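PDB 6G42: minor capsid protein from Cafeteriavirus-dependent mavirus, which probably forms the pentameric pentons that close the vertices of the virophage capsid, built on a single jelly-roll fold. Local coordinates for residues 134-137 against 142-145; 104-109 against 193-198; 149-154 against 184-189. All coordinates share one frame; numbering follows the deposited sequence.

Contact 1 (134-137 against 142-145)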
ATOM      1  N   SER C 134      14.524 -14.780  24.450  1.00 62.68           N
ATOM      2  CA  SER C 134      15.196 -14.809  23.143  1.00 62.40           C
ATOM      3  C   SER C 134      14.506 -13.925  22.106  1.00 60.61           C
ATOM      4  O   SER C 134      13.417 -13.406  22.342  1.00 59.92           O
ATOM      5  CB  SER C 134      15.284 -16.248  22.616  1.00 62.83           C
ATOM      6  OG  SER C 134      14.008 -16.727  22.213  1.00 65.19           O
ATOM      7  N   PHE C 135      15.169 -13.769  20.962  1.00 59.61           N
ATOM      8  CA  PHE C 135      14.637 -13.040  19.813  1.00 59.22           C
ATOM      9  C   PHE C 135      14.431 -13.994  18.647  1.00 60.54           C
ATOM     10  O   PHE C 135      15.363 -14.669  18.222  1.00 60.88           O
ATOM     11  CB  PHE C 135      15.598 -11.936  19.385  1.00 56.85           C
ATOM     12  CG  PHE C 135      15.115 -11.136  18.203  1.00 57.20           C
ATOM     13  CD1 PHE C 135      14.002 -10.305  18.315  1.00 56.77           C
ATOM     14  CD2 PHE C 135      15.772 -11.210  16.973  1.00 58.39           C
ATOM     15  CE1 PHE C 135      13.557  -9.566  17.228  1.00 57.43           C
ATOM     16  CE2 PHE C 135      15.332 -10.472  15.882  1.00 57.19           C
ATOM     17  CZ  PHE C 135      14.223  -9.648  16.009  1.00 57.62           C
ATOM     18  N   ASN C 136      13.211 -14.027  18.127  1.00 62.14           N
ATOM     19  CA  ASN C 136      12.883 -14.835  16.965  1.00 64.90           C
ATOM     20  C   ASN C 136      13.233 -14.074  15.676  1.00 66.84           C
ATOM     21  O   ASN C 136      12.601 -13.067  15.362  1.00 67.04           O
ATOM     22  CB  ASN C 136      11.393 -15.181  17.007  1.00 65.14           C
ATOM     23  CG  ASN C 136      11.021 -16.322  16.071  1.00 65.88           C
ATOM     24  OD1 ASN C 136      11.600 -16.485  14.997  1.00 64.90           O
ATOM     25  ND2 ASN C 136      10.036 -17.114  16.476  1.00 67.66           N
ATOM     26  N   LYS C 137      14.232 -14.565  14.941  1.00 70.37           N
ATOM     27  CA  LYS C 137      14.625 -14.000  13.634  1.00 72.75           C
ATOM     28  C   LYS C 137      13.484 -13.972  12.614  1.00 72.32           C
ATOM     29  O   LYS C 137      13.349 -13.017  11.848  1.00 72.94           O
ATOM     30  CB  LYS C 137      15.757 -14.819  13.009  1.00 76.92           C
ATOM     31  CG  LYS C 137      17.104 -14.746  13.700  1.00 81.09           C
ATOM     32  CD  LYS C 137      18.088 -15.675  12.996  1.00 84.58           C
ATOM     33  CE  LYS C 137      19.500 -15.560  13.546  1.00 85.78           C
ATOM     34  NZ  LYS C 137      19.605 -15.974  14.975  1.00 85.93           N
ATOM     35  N   PHE C 142      10.134 -10.987  20.267  1.00 64.77           N
ATOM     36  CA  PHE C 142      10.838 -11.653  21.358  1.00 66.08           C
ATOM     37  C   PHE C 142       9.935 -12.700  22.000  1.00 68.32           C
ATOM     38  O   PHE C 142       8.719 -12.500  22.109  1.00 69.42           O
ATOM     39  CB  PHE C 142      11.311 -10.638  22.398  1.00 65.09           C
ATOM     40  CG  PHE C 142      12.406  -9.737  21.903  1.00 63.80           C
ATOM     41  CD1 PHE C 142      12.103  -8.590  21.179  1.00 62.39           C
ATOM     42  CD2 PHE C 142      13.745 -10.036  22.154  1.00 63.09           C
ATOM     43  CE1 PHE C 142      13.112  -7.754  20.717  1.00 62.93           C
ATOM     44  CE2 PHE C 142      14.759  -9.203  21.694  1.00 62.93           C
ATOM     45  CZ  PHE C 142      14.442  -8.060  20.973  1.00 62.62           C
ATOM     46  N   GLU C 143      10.546 -13.810  22.418  1.00 68.69           N
ATOM     47  CA  GLU C 143       9.833 -14.957  22.991  1.00 69.04           C
ATOM     48  C   GLU C 143      10.387 -15.322  24.363  1.00 68.72           C
ATOM     49  O   GLU C 143      11.582 -15.161  24.620  1.00 69.85           O
ATOM     50  CB  GLU C 143       9.968 -16.176  22.074  1.00 68.93           C
ATOM     51  CG  GLU C 143       9.437 -15.975  20.667  1.00 68.02           C
ATOM     52  CD  GLU C 143       9.532 -17.236  19.833  1.00 67.79           C
ATOM     53  OE1 GLU C 143      10.613 -17.857  19.797  1.00 69.12           O
ATOM     54  OE2 GLU C 143       8.528 -17.602  19.190  1.00 69.40           O
ATOM     55  N   ILE C 144       9.509 -15.825  25.230  1.00 69.48           N
ATOM     56  CA  ILE C 144       9.892 -16.379  26.530  1.00 70.40           C
ATOM     57  C   ILE C 144       9.494 -17.848  26.529  1.00 73.32           C
ATOM     58  O   ILE C 144       8.321 -18.174  26.322  1.00 74.26           O
ATOM     59  CB  ILE C 144       9.213 -15.632  27.701  1.00 68.75           C
ATOM     60  CG1 ILE C 144       9.750 -14.199  27.798  1.00 68.87           C
ATOM     61  CG2 ILE C 144       9.459 -16.341  29.030  1.00 68.24           C
ATOM     62  CD1 ILE C 144       8.824 -13.239  28.514  1.00 68.84           C
ATOM     63  N   THR C 145      10.478 -18.720  26.751  1.00 77.02           N
ATOM     64  CA  THR C 145      10.264 -20.169  26.838  1.00 78.90           C
ATOM     65  C   THR C 145      10.340 -20.611  28.300  1.00 82.49           C
ATOM     66  O   THR C 145      11.231 -20.182  29.037  1.00 79.43           O
ATOM     67  CB  THR C 145      11.290 -20.937  25.988  1.00 77.43           C
ATOM     68  OG1 THR C 145      11.188 -20.500  24.629  1.00 74.66           O
ATOM     69  CG2 THR C 145      11.047 -22.449  26.045  1.00 77.52           C
TER
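An antiparallel beta hairpin of strands 132-136 and 141-145 brings F135 opposite F142 and S134 opposite E143. S134 and E143 form the hydrogen-bonded pair: S134 N donates to E143 O (3.0 Å), and E143 N returns a bond to S134 O (2.9 Å). F135 and F142 are the non-hydrogen-bonded pair, their CA atoms 4.3 Å apart, and both side chains leave the same face of the sheet. The rings make an edge-to-face pair in which the edge of F135 is turned toward the face of F142, with planes at 53° and centroids 4.8 Å apart. With CG anti to the backbone N (chi1 -180°), the F135 ring turns its CD1 corner onto F142, where CD1 sits over the centre of the ring, 3.4 Å above its plane. S134 and E143 point to the other face, where the E143 side chain, extended beyond CG, runs toward the turn end of the hairpin and N136. There N136 ND2 donates to E143 OE2 at 3.1 Å; the acceptor lies close to the plane of the amide, yet the amide nitrogen approaches OE2 from above the carboxylate plane.

Contact 2 (104-109 against 193-198)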
ATOM      1  N   TYR C 104      24.191  -3.920  17.411  1.00 48.06           N
ATOM      2  CA  TYR C 104      23.835  -4.039  15.989  1.00 47.56           C
ATOM      3  C   TYR C 104      22.984  -5.267  15.621  1.00 48.12           C
ATOM      4  O   TYR C 104      22.823  -5.581  14.441  1.00 48.95           O
ATOM      5  CB  TYR C 104      25.124  -3.998  15.154  1.00 47.59           C
ATOM      6  CG  TYR C 104      25.818  -2.653  15.206  1.00 48.22           C
ATOM      7  CD1 TYR C 104      26.668  -2.317  16.264  1.00 47.16           C
ATOM      8  CD2 TYR C 104      25.610  -1.701  14.205  1.00 48.64           C
ATOM      9  CE1 TYR C 104      27.290  -1.076  16.318  1.00 47.35           C
ATOM     10  CE2 TYR C 104      26.227  -0.457  14.252  1.00 48.08           C
ATOM     11  CZ  TYR C 104      27.067  -0.150  15.306  1.00 48.03           C
ATOM     12  OH  TYR C 104      27.674   1.089  15.345  1.00 50.74           O
ATOM     13  N   ASP C 105      22.401  -5.925  16.618  1.00 49.43           N
ATOM     14  CA  ASP C 105      21.659  -7.169  16.410  1.00 51.03           C
ATOM     15  C   ASP C 105      20.687  -7.383  17.577  1.00 51.79           C
ATOM     16  O   ASP C 105      21.101  -7.404  18.736  1.00 52.85           O
ATOM     17  CB  ASP C 105      22.641  -8.341  16.302  1.00 51.78           C
ATOM     18  CG  ASP C 105      21.999  -9.612  15.765  1.00 54.49           C
ATOM     19  OD1 ASP C 105      20.849  -9.941  16.140  1.00 54.06           O
ATOM     20  OD2 ASP C 105      22.665 -10.302  14.969  1.00 58.10           O
ATOM     21  N   TYR C 106      19.402  -7.557  17.269  1.00 51.55           N
ATOM     22  CA  TYR C 106      18.380  -7.772  18.306  1.00 51.93           C
ATOM     23  C   TYR C 106      18.456  -9.143  18.974  1.00 53.17           C
ATOM     24  O   TYR C 106      17.851  -9.336  20.032  1.00 51.63           O
ATOM     25  CB  TYR C 106      16.962  -7.507  17.766  1.00 51.64           C
ATOM     26  CG  TYR C 106      16.714  -6.036  17.473  1.00 50.67           C
ATOM     27  CD1 TYR C 106      16.799  -5.074  18.489  1.00 49.61           C
ATOM     28  CD2 TYR C 106      16.418  -5.599  16.187  1.00 48.61           C
ATOM     29  CE1 TYR C 106      16.598  -3.731  18.223  1.00 47.53           C
ATOM     30  CE2 TYR C 106      16.211  -4.256  15.922  1.00 47.66           C
ATOM     31  CZ  TYR C 106      16.298  -3.330  16.941  1.00 45.90           C
ATOM     32  OH  TYR C 106      16.100  -1.999  16.666  1.00 45.30           O
ATOM     33  N   VAL C 107      19.191 -10.079  18.369  1.00 56.64           N
ATOM     34  CA  VAL C 107      19.509 -11.363  19.014  1.00 57.77           C
ATOM     35  C   VAL C 107      20.348 -11.095  20.264  1.00 59.61           C
ATOM     36  O   VAL C 107      20.043 -11.628  21.336  1.00 61.61           O
ATOM     37  CB  VAL C 107      20.250 -12.346  18.072  1.00 57.65           C
ATOM     38  CG1 VAL C 107      20.629 -13.628  18.804  1.00 57.13           C
ATOM     39  CG2 VAL C 107      19.393 -12.694  16.858  1.00 58.47           C
ATOM     40  N   ASP C 108      21.383 -10.262  20.114  1.00 58.99           N
ATOM     41  CA  ASP C 108      22.268  -9.874  21.225  1.00 58.46           C
ATOM     42  C   ASP C 108      21.540  -9.136  22.345  1.00 59.37           C
ATOM     43  O   ASP C 108      21.888  -9.290  23.518  1.00 62.99           O
ATOM     44  CB  ASP C 108      23.429  -8.998  20.727  1.00 58.92           C
ATOM     45  CG  ASP C 108      24.407  -9.752  19.832  1.00 59.73           C
ATOM     46  OD1 ASP C 108      24.622 -10.967  20.038  1.00 61.64           O
ATOM     47  OD2 ASP C 108      24.977  -9.112  18.927  1.00 57.33           O
ATOM     48  N   VAL C 109      20.546  -8.325  21.984  1.00 58.36           N
ATOM     49  CA  VAL C 109      19.704  -7.650  22.976  1.00 58.33           C
ATOM     50  C   VAL C 109      18.928  -8.699  23.781  1.00 60.69           C
ATOM     51  O   VAL C 109      18.785  -8.573  24.996  1.00 61.64           O
ATOM     52  CB  VAL C 109      18.765  -6.607  22.315  1.00 57.04           C
ATOM     53  CG1 VAL C 109      17.746  -6.047  23.301  1.00 56.81           C
ATOM     54  CG2 VAL C 109      19.585  -5.464  21.735  1.00 56.25           C
ATOM     55  N   SER C 193       5.181  -6.649  16.935  1.00 59.31           N
ATOM     56  CA  SER C 193       6.580  -6.237  16.864  1.00 57.91           C
ATOM     57  C   SER C 193       6.778  -4.917  17.613  1.00 55.89           C
ATOM     58  O   SER C 193       5.945  -4.019  17.502  1.00 57.35           O
ATOM     59  CB  SER C 193       7.014  -6.088  15.405  1.00 58.61           C
ATOM     60  OG  SER C 193       8.411  -5.877  15.306  1.00 60.92           O
ATOM     61  N   THR C 194       7.864  -4.825  18.388  1.00 54.33           N
ATOM     62  CA  THR C 194       8.209  -3.607  19.156  1.00 53.78           C
ATOM     63  C   THR C 194       9.632  -3.081  18.878  1.00 53.72           C
ATOM     64  O   THR C 194      10.209  -2.359  19.694  1.00 52.07           O
ATOM     65  CB  THR C 194       8.045  -3.819  20.684  1.00 52.98           C
ATOM     66  OG1 THR C 194       9.011  -4.768  21.158  1.00 51.43           O
ATOM     67  CG2 THR C 194       6.639  -4.288  21.021  1.00 52.65           C
ATOM     68  N   LEU C 195      10.173  -3.402  17.706  1.00 53.12           N
ATOM     69  CA  LEU C 195      11.497  -2.934  17.315  1.00 51.98           C
ATOM     70  C   LEU C 195      11.542  -1.403  17.181  1.00 53.06           C
ATOM     71  O   LEU C 195      12.588  -0.794  17.377  1.00 55.82           O
ATOM     72  CB  LEU C 195      11.936  -3.601  16.007  1.00 53.35           C
ATOM     73  CG  LEU C 195      11.909  -5.138  15.931  1.00 55.18           C
ATOM     74  CD1 LEU C 195      12.480  -5.615  14.601  1.00 54.46           C
ATOM     75  CD2 LEU C 195      12.665  -5.773  17.092  1.00 55.63           C
ATOM     76  N   GLU C 196      10.405  -0.793  16.856  1.00 55.47           N
ATOM     77  CA  GLU C 196      10.245   0.674  16.860  1.00 57.27           C
ATOM     78  C   GLU C 196      10.533   1.338  18.220  1.00 55.31           C
ATOM     79  O   GLU C 196      10.957   2.488  18.258  1.00 54.62           O
ATOM     80  CB  GLU C 196       8.840   1.066  16.356  1.00 60.69           C
ATOM     81  CG  GLU C 196       7.688   0.603  17.239  1.00 65.24           C
ATOM     82  CD  GLU C 196       6.313   0.847  16.637  1.00 69.78           C
ATOM     83  OE1 GLU C 196       6.094   1.921  16.042  1.00 76.64           O
ATOM     84  OE2 GLU C 196       5.432  -0.027  16.787  1.00 72.73           O
ATOM     85  N   PHE C 197      10.287   0.612  19.316  1.00 55.72           N
ATOM     86  CA  PHE C 197      10.592   1.063  20.700  1.00 53.90           C
ATOM     87  C   PHE C 197      12.054   0.884  21.130  1.00 52.28           C
ATOM     88  O   PHE C 197      12.443   1.363  22.198  1.00 52.47           O
ATOM     89  CB  PHE C 197       9.719   0.301  21.716  1.00 54.81           C
ATOM     90  CG  PHE C 197       8.300   0.788  21.798  1.00 55.76           C
ATOM     91  CD1 PHE C 197       7.390   0.488  20.789  1.00 54.92           C
ATOM     92  CD2 PHE C 197       7.862   1.524  22.899  1.00 55.15           C
ATOM     93  CE1 PHE C 197       6.080   0.930  20.859  1.00 54.71           C
ATOM     94  CE2 PHE C 197       6.553   1.970  22.977  1.00 55.10           C
ATOM     95  CZ  PHE C 197       5.660   1.674  21.954  1.00 56.55           C
ATOM     96  N   LEU C 198      12.833   0.159  20.328  1.00 50.78           N
ATOM     97  CA  LEU C 198      14.227  -0.181  20.631  1.00 48.84           C
ATOM     98  C   LEU C 198      15.257   0.616  19.823  1.00 47.27           C
ATOM     99  O   LEU C 198      16.341   0.918  20.326  1.00 46.26           O
ATOM    100  CB  LEU C 198      14.440  -1.685  20.401  1.00 49.17           C
ATOM    101  CG  LEU C 198      13.489  -2.652  21.133  1.00 49.78           C
ATOM    102  CD1 LEU C 198      13.857  -4.098  20.841  1.00 50.40           C
ATOM    103  CD2 LEU C 198      13.479  -2.433  22.637  1.00 49.89           C
TER
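The phenol ring of Y106 is overlapped by a methyl of L195. L195 CD2 stands 4.0 Å from the ring centroid and only 16° off the ring normal, which makes this a CH-pi contact over the face, and it is displaced from the centre toward the CD2 side of the ring, with Y106 CD2 3.9 Å away. L198 meets the same ring obliquely: its CB comes to 3.7 Å from Y106 CE1, and its CD1 lies 3.8 Å from that same carbon. One leucine therefore covers the CD2-CE2 flank and the other the CD1-CE1 flank. On the tyrosine side, CG lies beside the backbone N and opposite the carbonyl carbon (chi1 -69°), which carries the ring toward the two leucines. Their spacing follows from the backbone, because residues 195-197 have helical torsions and L198 N donates to L195 O at 3.1 Å, presenting both side chains to Y106. The three touching residues are buried, and the interaction between the segments is apolar.

Y106 is the first residue of helix 106-120, and D105 before it is the N-cap: D105 OD1 accepts from V107 N at 2.8 Å with an N-H...O angle of 153°. N245 bonds both D105 OD1, through its ND2, and the Y106 N-H, through its OD1, which ties the helix start to the loop carrying N245 and probably steadies the base from which the ring projects. On the other segment, F197 O accepts from K60 NZ of a neighbouring subunit, bringing this loop to a subunit interface. The Y106-leucine cluster thus fills the junction between the start of helix 106-120 and the loop joining strands 187-189 and 201-207, with F135 of strand 132-136 and F142 of strand 141-145 packed beside it and helix 160-165 touching L198.

Contact 3 (149-154 against 184-189)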
ATOM      1  N   ASN C 149       6.222 -26.450  35.414  1.00108.33           N
ATOM      2  CA  ASN C 149       6.554 -26.351  36.840  1.00109.73           C
ATOM      3  C   ASN C 149       6.972 -24.927  37.260  1.00110.28           C
ATOM      4  O   ASN C 149       6.656 -24.493  38.375  1.00110.85           O
ATOM      5  CB  ASN C 149       7.651 -27.369  37.188  1.00110.04           C
ATOM      6  CG  ASN C 149       7.930 -27.461  38.680  1.00109.05           C
ATOM      7  OD1 ASN C 149       7.039 -27.264  39.508  1.00106.32           O
ATOM      8  ND2 ASN C 149       9.172 -27.775  39.031  1.00108.75           N
ATOM      9  N   PHE C 150       7.675 -24.217  36.373  1.00107.96           N
ATOM     10  CA  PHE C 150       8.057 -22.816  36.606  1.00104.13           C
ATOM     11  C   PHE C 150       6.834 -21.900  36.675  1.00102.99           C
ATOM     12  O   PHE C 150       6.744 -21.052  37.564  1.00100.96           O
ATOM     13  CB  PHE C 150       9.019 -22.311  35.518  1.00104.27           C
ATOM     14  CG  PHE C 150       9.460 -20.878  35.714  1.00106.49           C
ATOM     15  CD1 PHE C 150       8.718 -19.824  35.188  1.00107.90           C
ATOM     16  CD2 PHE C 150      10.609 -20.580  36.433  1.00106.35           C
ATOM     17  CE1 PHE C 150       9.113 -18.505  35.378  1.00106.85           C
ATOM     18  CE2 PHE C 150      11.011 -19.262  36.622  1.00105.23           C
ATOM     19  CZ  PHE C 150      10.261 -18.224  36.095  1.00105.87           C
ATOM     20  N   ARG C 151       5.916 -22.067  35.727  1.00104.67           N
ATOM     21  CA  ARG C 151       4.698 -21.245  35.643  1.00106.68           C
ATOM     22  C   ARG C 151       3.770 -21.398  36.851  1.00105.95           C
ATOM     23  O   ARG C 151       3.116 -20.433  37.253  1.00103.25           O
ATOM     24  CB  ARG C 151       3.929 -21.566  34.360  1.00109.07           C
ATOM     25  CG  ARG C 151       4.532 -20.957  33.104  1.00109.26           C
ATOM     26  CD  ARG C 151       3.855 -21.501  31.854  1.00108.10           C
ATOM     27  NE  ARG C 151       4.513 -22.701  31.331  1.00107.22           N
ATOM     28  CZ  ARG C 151       3.950 -23.608  30.527  1.00107.35           C
ATOM     29  NH1 ARG C 151       2.682 -23.498  30.136  1.00107.12           N
ATOM     30  NH2 ARG C 151       4.660 -24.653  30.114  1.00108.66           N
ATOM     31  N   ASN C 152       3.705 -22.609  37.404  1.00107.77           N
ATOM     32  CA  ASN C 152       2.969 -22.867  38.649  1.00109.18           C
ATOM     33  C   ASN C 152       3.656 -22.217  39.853  1.00108.20           C
ATOM     34  O   ASN C 152       2.988 -21.656  40.722  1.00102.57           O
ATOM     35  CB  ASN C 152       2.810 -24.375  38.892  1.00110.01           C
ATOM     36  CG  ASN C 152       1.869 -25.038  37.893  1.00110.54           C
ATOM     37  OD1 ASN C 152       0.771 -24.541  37.634  1.00110.35           O
ATOM     38  ND2 ASN C 152       2.288 -26.170  37.334  1.00108.63           N
ATOM     39  N   GLY C 153       4.986 -22.295  39.888  1.00109.05           N
ATOM     40  CA  GLY C 153       5.777 -21.752  40.993  1.00109.68           C
ATOM     41  C   GLY C 153       5.970 -20.245  40.976  1.00108.91           C
ATOM     42  O   GLY C 153       5.611 -19.557  41.932  1.00105.49           O
ATOM     43  N   HIS C 154       6.536 -19.740  39.883  1.00110.14           N
ATOM     44  CA  HIS C 154       7.058 -18.367  39.822  1.00108.98           C
ATOM     45  C   HIS C 154       6.549 -17.549  38.633  1.00106.74           C
ATOM     46  O   HIS C 154       5.915 -18.076  37.715  1.00108.83           O
ATOM     47  CB  HIS C 154       8.591 -18.403  39.771  1.00110.02           C
ATOM     48  CG  HIS C 154       9.215 -19.257  40.833  1.00111.73           C
ATOM     49  ND1 HIS C 154       9.421 -20.611  40.679  1.00111.41           N
ATOM     50  CD2 HIS C 154       9.679 -18.945  42.065  1.00112.86           C
ATOM     51  CE1 HIS C 154       9.988 -21.097  41.769  1.00110.45           C
ATOM     52  NE2 HIS C 154      10.157 -20.105  42.626  1.00112.70           N
ATOM     53  N   ASN C 184       1.058 -18.612  29.770  1.00 89.75           N
ATOM     54  CA  ASN C 184       0.136 -19.769  29.756  1.00 92.50           C
ATOM     55  C   ASN C 184       0.588 -21.001  28.960  1.00 94.42           C
ATOM     56  O   ASN C 184      -0.057 -22.048  29.048  1.00 94.45           O
ATOM     57  CB  ASN C 184      -1.233 -19.323  29.230  1.00 91.59           C
ATOM     58  CG  ASN C 184      -2.013 -18.518  30.250  1.00 91.50           C
ATOM     59  OD1 ASN C 184      -2.195 -18.952  31.388  1.00 92.83           O
ATOM     60  ND2 ASN C 184      -2.490 -17.346  29.848  1.00 91.16           N
ATOM     61  N   GLU C 185       1.671 -20.883  28.190  1.00 96.53           N
ATOM     62  CA  GLU C 185       2.142 -21.971  27.315  1.00 97.10           C
ATOM     63  C   GLU C 185       3.666 -22.075  27.332  1.00 95.55           C
ATOM     64  O   GLU C 185       4.349 -21.186  27.852  1.00 94.64           O
ATOM     65  CB  GLU C 185       1.627 -21.763  25.888  1.00101.42           C
ATOM     66  CG  GLU C 185       0.137 -21.435  25.827  1.00105.32           C
ATOM     67  CD  GLU C 185      -0.455 -21.507  24.436  1.00110.15           C
ATOM     68  OE1 GLU C 185       0.258 -21.195  23.458  1.00112.59           O
ATOM     69  OE2 GLU C 185      -1.650 -21.860  24.329  1.00111.55           O
ATOM     70  N   ASP C 186       4.184 -23.174  26.774  1.00 94.44           N
ATOM     71  CA  ASP C 186       5.631 -23.461  26.767  1.00 91.48           C
ATOM     72  C   ASP C 186       6.402 -22.290  26.177  1.00 91.49           C
ATOM     73  O   ASP C 186       7.263 -21.708  26.839  1.00 94.20           O
ATOM     74  CB  ASP C 186       5.960 -24.741  25.969  1.00 90.58           C
ATOM     75  CG  ASP C 186       5.905 -26.023  26.811  1.00 89.85           C
ATOM     76  OD1 ASP C 186       5.767 -25.959  28.050  1.00 89.29           O
ATOM     77  OD2 ASP C 186       6.023 -27.116  26.215  1.00 86.27           O
ATOM     78  N   VAL C 187       6.055 -21.949  24.939  1.00 88.24           N
ATOM     79  CA  VAL C 187       6.666 -20.841  24.208  1.00 86.62           C
ATOM     80  C   VAL C 187       5.618 -19.736  24.045  1.00 84.32           C
ATOM     81  O   VAL C 187       4.653 -19.900  23.298  1.00 83.06           O
ATOM     82  CB  VAL C 187       7.187 -21.309  22.827  1.00 87.18           C
ATOM     83  CG1 VAL C 187       7.824 -20.159  22.053  1.00 88.46           C
ATOM     84  CG2 VAL C 187       8.190 -22.446  22.994  1.00 87.17           C
ATOM     85  N   GLU C 188       5.813 -18.627  24.761  1.00 84.02           N
ATOM     86  CA  GLU C 188       4.953 -17.435  24.656  1.00 84.97           C
ATOM     87  C   GLU C 188       5.684 -16.316  23.906  1.00 81.68           C
ATOM     88  O   GLU C 188       6.857 -16.043  24.172  1.00 80.36           O
ATOM     89  CB  GLU C 188       4.530 -16.942  26.046  1.00 86.84           C
ATOM     90  CG  GLU C 188       3.460 -17.794  26.727  1.00 87.23           C
ATOM     91  CD  GLU C 188       2.037 -17.509  26.260  1.00 88.62           C
ATOM     92  OE1 GLU C 188       1.833 -16.773  25.268  1.00 92.72           O
ATOM     93  OE2 GLU C 188       1.102 -18.035  26.901  1.00 88.69           O
ATOM     94  N   THR C 189       4.973 -15.670  22.984  1.00 79.00           N
ATOM     95  CA  THR C 189       5.543 -14.640  22.107  1.00 77.42           C
ATOM     96  C   THR C 189       4.736 -13.342  22.197  1.00 73.06           C
ATOM     97  O   THR C 189       3.583 -13.349  22.619  1.00 71.34           O
ATOM     98  CB  THR C 189       5.633 -15.137  20.635  1.00 78.70           C
ATOM     99  OG1 THR C 189       6.177 -14.105  19.799  1.00 78.63           O
ATOM    100  CG2 THR C 189       4.273 -15.566  20.089  1.00 80.12           C
TER
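One face of the R151 guanidinium lies against the backbone of E185 and D186: E185 C sits 3.3 Å above the guanidinium plane, nearer its margin than its middle, and D186 CA is over the same face. At the edge, N184 O lies near the plane, 3.3 Å from R151 NH1. R151 NH2 makes the salt bridge of the contact, 2.7 Å from D186 OD1. The guanidinium and carboxylate planes stand 77° apart, so the pairing goes through one nitrogen and one oxygen and not through a side-by-side fork. A bend in the arginine chain, chi3 -90°, turns its end onto the E185-D186 peptide, and a weak hydrogen bond from R151 NE to T147 O may help to hold the group. The 184-189 segment has a brace of its own: N184 N donates to E188 OE2 at 2.9 Å, 150° at the hydrogen. That carboxylate is 6.5 Å from R151 NH1, too far for contact, although its charge may add some attraction. N184, E185 and D186 are all exposed, which would allow water to weaken the electrostatic term. This is a surface salt bridge with the guanidinium laid over a peptide, fastening short helix 148-153 to the turn that leads into edge strand 187-189.

Overall arrangement
From the N terminus, the first segment reached is 104-109, which meets its partner only at 193-198, so contact 2 closes a long loop of 83 residues. Contacts 1 and 3 both nest inside it and follow one another without crossing: contact 1 closes the hairpin turn, four residues between its segments, before helix 148-153 opens contact 3, which closes a loop of 29. Contact 1 touches contact 2 directly, where F142 meets L198. It is linked to contact 3 through the three-stranded sheet, in which strand 141-145 neighbours 187-189. Together they join helix 106-120, the loop before strand 201-207, this sheet and helix 148-153, with contact 3 farthest from the chain centre.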